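Local coordinates for crustacyanin-C1 subunit (PDB 1I4U), which binds the carotenoid astaxanthin as a lipocalin-fold subunit of crustacyanin, the complex that gives the lobster carapace its blue colour, at residues 34-45 against 131-142; 77-85 against 94-102. All blocks are in the same frame, centred on the assembly; numbering follows the deposited sequence.

Contact 1. Residues 34-45 against 131-142; sequences VWYQFALTNNPY and DFSFIFSRSANL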
# COMPACT_ATOMS: atom_id res chain seq x y z
N VAL A 34 9.96 11.30 19.34
CA VAL A 34 9.81 9.87 19.60
C VAL A 34 8.40 9.56 20.06
O VAL A 34 7.89 10.19 20.99
CB VAL A 34 10.85 9.41 20.64
CG1 VAL A 34 10.66 7.93 20.98
CG2 VAL A 34 12.25 9.67 20.10
N TRP A 35 7.80 8.58 19.39
CA TRP A 35 6.49 8.05 19.77
C TRP A 35 6.58 6.53 19.96
O TRP A 35 7.14 5.83 19.10
CB TRP A 35 5.48 8.28 18.67
CG TRP A 35 4.97 9.67 18.44
CD1 TRP A 35 5.38 10.50 17.44
CD2 TRP A 35 3.97 10.36 19.16
NE1 TRP A 35 4.68 11.69 17.52
CE2 TRP A 35 3.80 11.63 18.56
CE3 TRP A 35 3.19 10.02 20.27
CZ2 TRP A 35 2.89 12.59 19.03
CZ3 TRP A 35 2.29 10.93 20.74
CH2 TRP A 35 2.16 12.20 20.12
N TYR A 36 6.04 6.02 21.03
CA TYR A 36 5.99 4.59 21.29
C TYR A 36 4.62 4.06 20.89
O TYR A 36 3.60 4.70 21.10
CB TYR A 36 6.20 4.33 22.79
CG TYR A 36 7.54 4.85 23.28
CD1 TYR A 36 7.68 6.15 23.73
CD2 TYR A 36 8.69 4.04 23.28
CE1 TYR A 36 8.90 6.63 24.18
CE2 TYR A 36 9.90 4.53 23.70
CZ TYR A 36 10.02 5.84 24.16
OH TYR A 36 11.21 6.31 24.59
N GLN A 37 4.57 2.87 20.31
CA GLN A 37 3.29 2.27 19.96
C GLN A 37 2.72 1.61 21.19
O GLN A 37 3.23 0.56 21.61
CB GLN A 37 3.49 1.24 18.85
CG GLN A 37 2.17 0.58 18.39
CD GLN A 37 2.54 -0.48 17.38
OE1 GLN A 37 2.75 -0.30 16.17
NE2 GLN A 37 2.77 -1.71 17.67
N PHE A 38 1.66 2.19 21.74
CA PHE A 38 1.04 1.66 22.95
C PHE A 38 0.19 0.43 22.67
O PHE A 38 0.21 -0.51 23.45
CB PHE A 38 0.21 2.76 23.61
CG PHE A 38 -0.53 2.32 24.84
CD1 PHE A 38 0.14 2.13 26.04
CD2 PHE A 38 -1.89 2.07 24.77
CE1 PHE A 38 -0.52 1.69 27.16
CE2 PHE A 38 -2.56 1.68 25.89
CZ PHE A 38 -1.89 1.47 27.10
N ALA A 39 -0.58 0.50 21.58
CA ALA A 39 -1.50 -0.60 21.23
C ALA A 39 -1.84 -0.46 19.74
O ALA A 39 -1.73 0.64 19.17
CB ALA A 39 -2.79 -0.63 22.03
N LEU A 40 -2.27 -1.55 19.14
CA LEU A 40 -2.70 -1.55 17.74
C LEU A 40 -3.70 -2.69 17.52
O LEU A 40 -3.69 -3.67 18.25
CB LEU A 40 -1.52 -1.65 16.76
CG LEU A 40 -0.95 -3.01 16.47
CD1 LEU A 40 0.08 -2.90 15.34
CD2 LEU A 40 -0.30 -3.64 17.70
N THR A 41 -4.54 -2.49 16.48
CA THR A 41 -5.41 -3.57 16.04
C THR A 41 -4.65 -4.46 15.08
O THR A 41 -3.68 -4.02 14.46
CB THR A 41 -6.72 -3.02 15.40
OG1 THR A 41 -6.42 -2.26 14.22
CG2 THR A 41 -7.47 -2.10 16.34
N ASN A 42 -5.04 -5.73 15.00
CA ASN A 42 -4.34 -6.77 14.24
C ASN A 42 -3.83 -6.29 12.90
O ASN A 42 -4.59 -5.84 12.07
CB ASN A 42 -5.34 -7.89 14.07
CG ASN A 42 -4.78 -9.16 13.51
OD1 ASN A 42 -3.57 -9.35 13.34
ND2 ASN A 42 -5.72 -10.06 13.24
N ASN A 43 -2.52 -6.34 12.72
CA ASN A 43 -1.87 -5.71 11.57
C ASN A 43 -0.87 -6.71 11.04
O ASN A 43 0.10 -7.02 11.70
CB ASN A 43 -1.27 -4.38 12.04
CG ASN A 43 -0.66 -3.62 10.88
OD1 ASN A 43 -0.07 -4.22 9.97
ND2 ASN A 43 -0.85 -2.32 10.90
N PRO A 44 -1.12 -7.29 9.87
CA PRO A 44 -0.22 -8.33 9.31
C PRO A 44 1.00 -7.74 8.62
O PRO A 44 1.84 -8.47 8.13
CB PRO A 44 -1.15 -8.99 8.28
CG PRO A 44 -1.94 -7.83 7.76
CD PRO A 44 -2.26 -7.04 8.99
N TYR A 45 1.12 -6.41 8.61
CA TYR A 45 2.22 -5.73 7.91
C TYR A 45 3.29 -5.26 8.88
O TYR A 45 4.42 -5.05 8.48
CB TYR A 45 1.69 -4.52 7.16
CG TYR A 45 0.56 -4.84 6.22
CD1 TYR A 45 0.78 -5.60 5.07
CD2 TYR A 45 -0.73 -4.41 6.45
CE1 TYR A 45 -0.27 -5.88 4.21
CE2 TYR A 45 -1.77 -4.68 5.60
CZ TYR A 45 -1.54 -5.42 4.47
OH TYR A 45 -2.60 -5.69 3.64
N ASP A 131 -9.14 -2.01 8.07
CA ASP A 131 -8.56 -0.85 8.75
C ASP A 131 -7.62 -1.31 9.87
O ASP A 131 -7.59 -2.43 10.32
CB ASP A 131 -9.61 0.09 9.24
CG ASP A 131 -10.63 -0.46 10.20
OD1 ASP A 131 -10.33 -1.48 10.82
OD2 ASP A 131 -11.70 0.16 10.22
N PHE A 132 -6.77 -0.34 10.17
CA PHE A 132 -5.59 -0.53 11.00
C PHE A 132 -5.50 0.71 11.89
O PHE A 132 -5.39 1.82 11.37
CB PHE A 132 -4.29 -0.72 10.17
CG PHE A 132 -4.47 -1.92 9.23
CD1 PHE A 132 -4.41 -3.20 9.72
CD2 PHE A 132 -4.78 -1.74 7.91
CE1 PHE A 132 -4.67 -4.28 8.88
CE2 PHE A 132 -5.02 -2.80 7.04
CZ PHE A 132 -5.00 -4.08 7.56
N SER A 133 -5.58 0.51 13.20
CA SER A 133 -5.61 1.57 14.16
C SER A 133 -4.46 1.39 15.15
O SER A 133 -4.00 0.28 15.42
CB SER A 133 -6.95 1.62 14.89
OG SER A 133 -8.02 1.82 13.99
N PHE A 134 -4.03 2.53 15.67
CA PHE A 134 -2.87 2.61 16.56
C PHE A 134 -3.10 3.66 17.62
O PHE A 134 -3.66 4.69 17.33
CB PHE A 134 -1.60 2.99 15.81
CG PHE A 134 -1.31 2.22 14.53
CD1 PHE A 134 -1.97 2.55 13.36
CD2 PHE A 134 -0.40 1.17 14.51
CE1 PHE A 134 -1.71 1.84 12.21
CE2 PHE A 134 -0.14 0.49 13.33
CZ PHE A 134 -0.81 0.82 12.19
N ILE A 135 -2.60 3.38 18.82
CA ILE A 135 -2.50 4.35 19.89
C ILE A 135 -1.02 4.57 20.13
O ILE A 135 -0.31 3.58 20.43
CB ILE A 135 -3.25 3.91 21.17
CG1 ILE A 135 -4.75 3.73 20.89
CG2 ILE A 135 -3.08 4.86 22.34
CD1 ILE A 135 -5.51 3.02 22.01
N PHE A 136 -0.57 5.79 19.97
CA PHE A 136 0.80 6.19 20.24
C PHE A 136 0.90 7.03 21.54
O PHE A 136 -0.05 7.76 21.87
CB PHE A 136 1.32 7.06 19.12
CG PHE A 136 1.83 6.46 17.84
CD1 PHE A 136 1.62 5.12 17.50
CD2 PHE A 136 2.56 7.26 16.94
CE1 PHE A 136 2.16 4.57 16.35
CE2 PHE A 136 3.13 6.71 15.78
CZ PHE A 136 2.90 5.38 15.50
N SER A 137 2.01 6.88 22.23
CA SER A 137 2.30 7.59 23.46
C SER A 137 3.67 8.24 23.38
O SER A 137 4.57 7.73 22.74
CB SER A 137 2.26 6.63 24.63
OG SER A 137 2.55 7.31 25.86
N ARG A 138 3.83 9.36 24.09
CA ARG A 138 5.18 9.91 24.23
C ARG A 138 6.05 9.19 25.25
O ARG A 138 7.25 9.51 25.34
CB ARG A 138 5.10 11.41 24.55
CG ARG A 138 4.60 12.29 23.43
CD ARG A 138 5.46 12.20 22.19
NE ARG A 138 5.17 13.31 21.29
CZ ARG A 138 5.91 13.60 20.22
NH1 ARG A 138 6.97 12.89 19.90
NH2 ARG A 138 5.57 14.63 19.46
N SER A 139 5.51 8.24 25.95
CA SER A 139 6.22 7.42 26.93
C SER A 139 5.89 5.96 26.75
O SER A 139 5.01 5.55 25.99
CB SER A 139 5.86 7.93 28.32
OG SER A 139 4.52 8.18 28.52
N ALA A 140 6.60 5.11 27.48
CA ALA A 140 6.37 3.69 27.38
C ALA A 140 4.98 3.31 27.86
O ALA A 140 4.39 2.37 27.34
CB ALA A 140 7.41 2.89 28.14
N ASN A 141 4.48 4.06 28.84
CA ASN A 141 3.15 3.88 29.39
C ASN A 141 2.21 4.93 28.85
O ASN A 141 2.66 5.96 28.32
CB ASN A 141 3.25 3.97 30.92
CG ASN A 141 4.12 2.87 31.52
OD1 ASN A 141 3.74 1.71 31.42
ND2 ASN A 141 5.23 3.21 32.14
N LEU A 142 0.91 4.72 28.97
CA LEU A 142 -0.06 5.75 28.65
C LEU A 142 -1.22 5.65 29.63
O LEU A 142 -1.83 4.59 29.71
CB LEU A 142 -0.56 5.60 27.21
CG LEU A 142 -1.46 6.75 26.73
CD1 LEU A 142 -0.70 8.04 26.72
CD2 LEU A 142 -1.98 6.40 25.33
O HOH W 1 8.81 10.72 23.55
O HOH W 2 -2.92 -1.67 13.17
O HOH W 3 -6.57 -4.12 12.29
O HOH W 4 -8.69 -0.71 13.23
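Arg138 lays its guanidinium flat on one face of the Trp35 indole, the planes 15° apart and Arg138 CZ 3.3 Å from Trp35 CE2. The charged group makes a cation-pi contact with the five-membered ring, while Arg138 CD sits over the six-membered ring in a CH-pi contact. The arginine's first bond leads away from strand 34-41; a bend at chi2 (-59°) brings the chain back over the indole. In the plane of the guanidinium, NH1 donates to Val34 O at 3.1 Å, but from above that carbonyl's plane; NE and NH2 bond to Tyr112 O and Ala32 O, so the group cannot easily rotate. Trp35 NE1 is held by Tyr31 O. The pair matches the tryptophan-arginine pair typical of lipocalins, the tryptophan lying in a GxW sequence of the first barrel strand. Replacing Trp35 by an alanine removes the indole, which is likely to leave the guanidinium without its aromatic support and Tyr31 O without its NE1 donor.

On the barrel-lining face Trp35 CB touches Phe136 CD2 at 3.5 Å, the two side chains crossing at about a right angle, and Leu40 CB meets Phe134 CD2 at 3.8 Å. On the opposite face Leu142 CB covers one face of the Phe38 ring, 3.7 Å from CD1 of Phe38, and Ile135 CG2 lies alongside, under helix 144-156. A classic beta bulge falls here: Ile135 O accepts from both Phe38 N (2.7 Å) and Ala39 N (3.3 Å). Farther on, Tyr45 and Phe132 form an offset edge-to-face pair, the edge of Tyr45 toward the face of Phe132. The antiparallel pairing closes the barrel with largely aromatic contacts, while three backbone carbonyls and an aromatic face probably offset the arginine's charge.

Contact 2. Residues 77-85 against 94-102; sequences LKRNGKLYP and SIDYENSFA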
# COMPACT_ATOMS: atom_id res chain seq x y z
N LEU A 77 15.40 -4.89 15.22
CA LEU A 77 15.05 -4.50 13.88
C LEU A 77 14.85 -3.01 13.79
O LEU A 77 14.25 -2.41 14.67
CB LEU A 77 13.76 -5.23 13.41
CG LEU A 77 13.26 -4.88 12.02
CD1 LEU A 77 14.25 -5.30 10.92
CD2 LEU A 77 11.91 -5.57 11.73
N LYS A 78 15.41 -2.43 12.74
CA LYS A 78 15.18 -1.05 12.37
C LYS A 78 14.55 -1.02 10.98
O LYS A 78 15.07 -1.71 10.09
CB LYS A 78 16.44 -0.20 12.33
CG LYS A 78 16.31 1.25 11.88
CD LYS A 78 17.61 2.01 12.00
CE LYS A 78 18.18 2.23 10.63
NZ LYS A 78 19.55 2.82 10.70
N ARG A 79 13.51 -0.23 10.86
CA ARG A 79 12.84 0.02 9.61
C ARG A 79 12.86 1.50 9.31
O ARG A 79 12.53 2.30 10.14
CB ARG A 79 11.38 -0.43 9.67
CG ARG A 79 11.33 -1.92 9.93
CD ARG A 79 9.89 -2.35 9.89
NE ARG A 79 9.50 -2.36 8.45
CZ ARG A 79 8.18 -2.41 8.18
NH1 ARG A 79 7.22 -2.45 9.11
NH2 ARG A 79 7.80 -2.42 6.92
N ASN A 80 13.24 1.85 8.07
CA ASN A 80 13.23 3.23 7.57
C ASN A 80 11.90 3.56 6.90
O ASN A 80 11.47 2.82 6.02
CB ASN A 80 14.35 3.45 6.57
CG ASN A 80 15.73 3.28 7.18
OD1 ASN A 80 16.05 3.97 8.15
ND2 ASN A 80 16.54 2.40 6.65
N GLY A 81 11.30 4.63 7.38
CA GLY A 81 10.01 5.07 6.89
C GLY A 81 10.00 6.52 6.54
O GLY A 81 10.94 7.29 6.82
N LYS A 82 8.91 6.95 5.89
CA LYS A 82 8.62 8.33 5.58
C LYS A 82 7.14 8.60 5.76
O LYS A 82 6.33 7.70 5.56
CB LYS A 82 8.96 8.69 4.12
CG LYS A 82 10.42 8.67 3.77
CD LYS A 82 10.60 8.85 2.27
CE LYS A 82 12.08 8.89 1.95
NZ LYS A 82 12.56 10.27 1.96
N LEU A 83 6.83 9.84 6.13
CA LEU A 83 5.43 10.28 6.16
C LEU A 83 5.38 11.56 5.34
O LEU A 83 6.08 12.50 5.65
CB LEU A 83 5.04 10.40 7.61
CG LEU A 83 3.63 10.62 8.05
CD1 LEU A 83 2.77 9.42 7.77
CD2 LEU A 83 3.58 10.91 9.53
N TYR A 84 4.60 11.57 4.27
CA TYR A 84 4.60 12.71 3.36
C TYR A 84 3.18 12.97 2.89
O TYR A 84 2.33 12.06 2.94
CB TYR A 84 5.52 12.48 2.18
CG TYR A 84 5.47 11.16 1.48
CD1 TYR A 84 4.47 10.86 0.56
CD2 TYR A 84 6.41 10.16 1.74
CE1 TYR A 84 4.43 9.65 -0.06
CE2 TYR A 84 6.35 8.95 1.10
CZ TYR A 84 5.37 8.67 0.19
OH TYR A 84 5.26 7.47 -0.48
N PRO A 85 2.84 14.14 2.41
CA PRO A 85 1.44 14.35 1.96
C PRO A 85 1.06 13.40 0.82
O PRO A 85 1.84 13.04 -0.06
CB PRO A 85 1.47 15.82 1.48
CG PRO A 85 2.57 16.41 2.30
CD PRO A 85 3.67 15.35 2.24
N SER A 94 0.63 9.95 3.51
CA SER A 94 1.02 8.59 3.20
C SER A 94 2.15 8.15 4.12
O SER A 94 3.10 8.88 4.30
CB SER A 94 1.56 8.48 1.79
OG SER A 94 0.58 8.84 0.83
N ILE A 95 1.99 6.97 4.71
CA ILE A 95 3.07 6.38 5.49
C ILE A 95 3.69 5.32 4.59
O ILE A 95 2.98 4.46 4.02
CB ILE A 95 2.58 5.79 6.81
CG1 ILE A 95 3.76 5.23 7.61
CG2 ILE A 95 1.53 4.70 6.66
CD1 ILE A 95 4.56 6.17 8.38
N ASP A 96 4.99 5.38 4.42
CA ASP A 96 5.75 4.55 3.48
C ASP A 96 6.95 3.96 4.20
O ASP A 96 7.55 4.65 5.01
CB ASP A 96 6.16 5.40 2.28
CG ASP A 96 6.48 4.66 1.00
OD1 ASP A 96 6.62 3.42 1.03
OD2 ASP A 96 6.63 5.39 -0.03
N TYR A 97 7.31 2.72 3.93
CA TYR A 97 8.46 2.08 4.51
C TYR A 97 9.27 1.39 3.45
O TYR A 97 8.75 0.89 2.44
CB TYR A 97 8.07 1.03 5.59
CG TYR A 97 7.84 1.73 6.92
CD1 TYR A 97 6.65 2.35 7.26
CD2 TYR A 97 8.83 1.78 7.88
CE1 TYR A 97 6.47 2.99 8.50
CE2 TYR A 97 8.67 2.40 9.10
CZ TYR A 97 7.49 2.99 9.42
OH TYR A 97 7.32 3.64 10.62
N GLU A 98 10.59 1.31 3.64
CA GLU A 98 11.40 0.54 2.72
C GLU A 98 10.90 -0.90 2.58
O GLU A 98 10.50 -1.51 3.54
CB GLU A 98 12.84 0.42 3.17
CG GLU A 98 13.80 1.50 2.77
CD GLU A 98 15.18 1.44 3.40
OE1 GLU A 98 15.38 0.75 4.43
OE2 GLU A 98 16.05 2.10 2.82
N ASN A 99 10.89 -1.37 1.35
CA ASN A 99 10.49 -2.70 0.98
C ASN A 99 9.09 -3.02 1.44
O ASN A 99 8.86 -4.12 1.95
CB ASN A 99 11.49 -3.67 1.61
CG ASN A 99 12.81 -3.58 0.85
OD1 ASN A 99 13.82 -3.28 1.46
ND2 ASN A 99 12.74 -3.83 -0.45
N SER A 100 8.15 -2.08 1.27
CA SER A 100 6.79 -2.16 1.74
C SER A 100 5.83 -1.43 0.83
O SER A 100 6.20 -0.70 -0.08
CB SER A 100 6.66 -1.62 3.18
OG SER A 100 5.36 -2.03 3.69
N PHE A 101 4.53 -1.61 1.03
CA PHE A 101 3.47 -0.75 0.47
C PHE A 101 3.48 0.59 1.23
O PHE A 101 4.09 0.78 2.30
CB PHE A 101 2.10 -1.38 0.61
CG PHE A 101 1.70 -2.48 -0.38
CD1 PHE A 101 2.61 -3.21 -1.14
CD2 PHE A 101 0.36 -2.81 -0.58
CE1 PHE A 101 2.19 -4.22 -2.03
CE2 PHE A 101 -0.07 -3.80 -1.44
CZ PHE A 101 0.84 -4.52 -2.22
N ALA A 102 2.81 1.60 0.72
CA ALA A 102 2.50 2.86 1.37
C ALA A 102 1.00 2.92 1.57
O ALA A 102 0.24 2.38 0.76
CB ALA A 102 2.96 4.12 0.61
O HOH W 5 9.37 -3.79 5.00
O HOH W 6 11.13 -1.25 6.38
O HOH W 7 14.00 -0.38 6.41
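With CG anti to its carbonyl carbon (chi1 -83°), Tyr97 turns its ring against Gly81, whose CA stands over the ring face, 3.8 Å from the centroid. Glycine suits the place because a CB would run into Tyr97 CE2. Tyr84 takes the less common torsion with CG between backbone N and carbonyl carbon (chi1 45°), which swings its ring back across the neighbouring strand. Its CE1 packs on Ser94 CB at 3.6 Å, and Tyr84 OH donates to Asp96 OD2 over a short 2.5 Å, reaching the anti side of a carboxylate that lies at the ring's edge. Pro87 of the second subunit packs on both Tyr84 and Asp96.

These residues belong to an antiparallel beta hairpin of the lipocalin barrel, on which Leu83 and Ile95 share a face with Tyr97, CD1 of Leu83 being 3.8 Å from CB of Ile95. The hydroxyl of Tyr97 bonds to Ser67. Where the strand 94-97 ends, a type II turn runs from Tyr97 to Ser100, and Asn99 readily accepts its left-handed backbone conformation. Beside the turn, Asn80 ND2 donates to Glu98 OE1 at 3.0 Å, in the amide's plane but from above the carboxylate; a water that accepts from Asn80 N donates to the same oxygen. Two further waters join Arg79 NE and NH2 to Glu98 O, while the guanidinium faces Tyr97 CD2.

How the contacts relate
From the N terminus the chain enters the barrel along 34-41, turns through 42-45 and passes strands 52-58 and 63-68 before it reaches 77-85; eight residues later it returns as 94-102, and contact 2 closes a short loop, the pairing tying neighbouring strands of a hairpin. The chain then runs on through 102-110 and 115-123 to 131-142, where contact 1 closes a loop of 85 residues by joining the first barrel strand to the last. Contact 2 is therefore nested within contact 1. Their centres are about 16 Å apart in one curled sheet, they meet by packing of Tyr45 near Arg79, and both touch the second subunit.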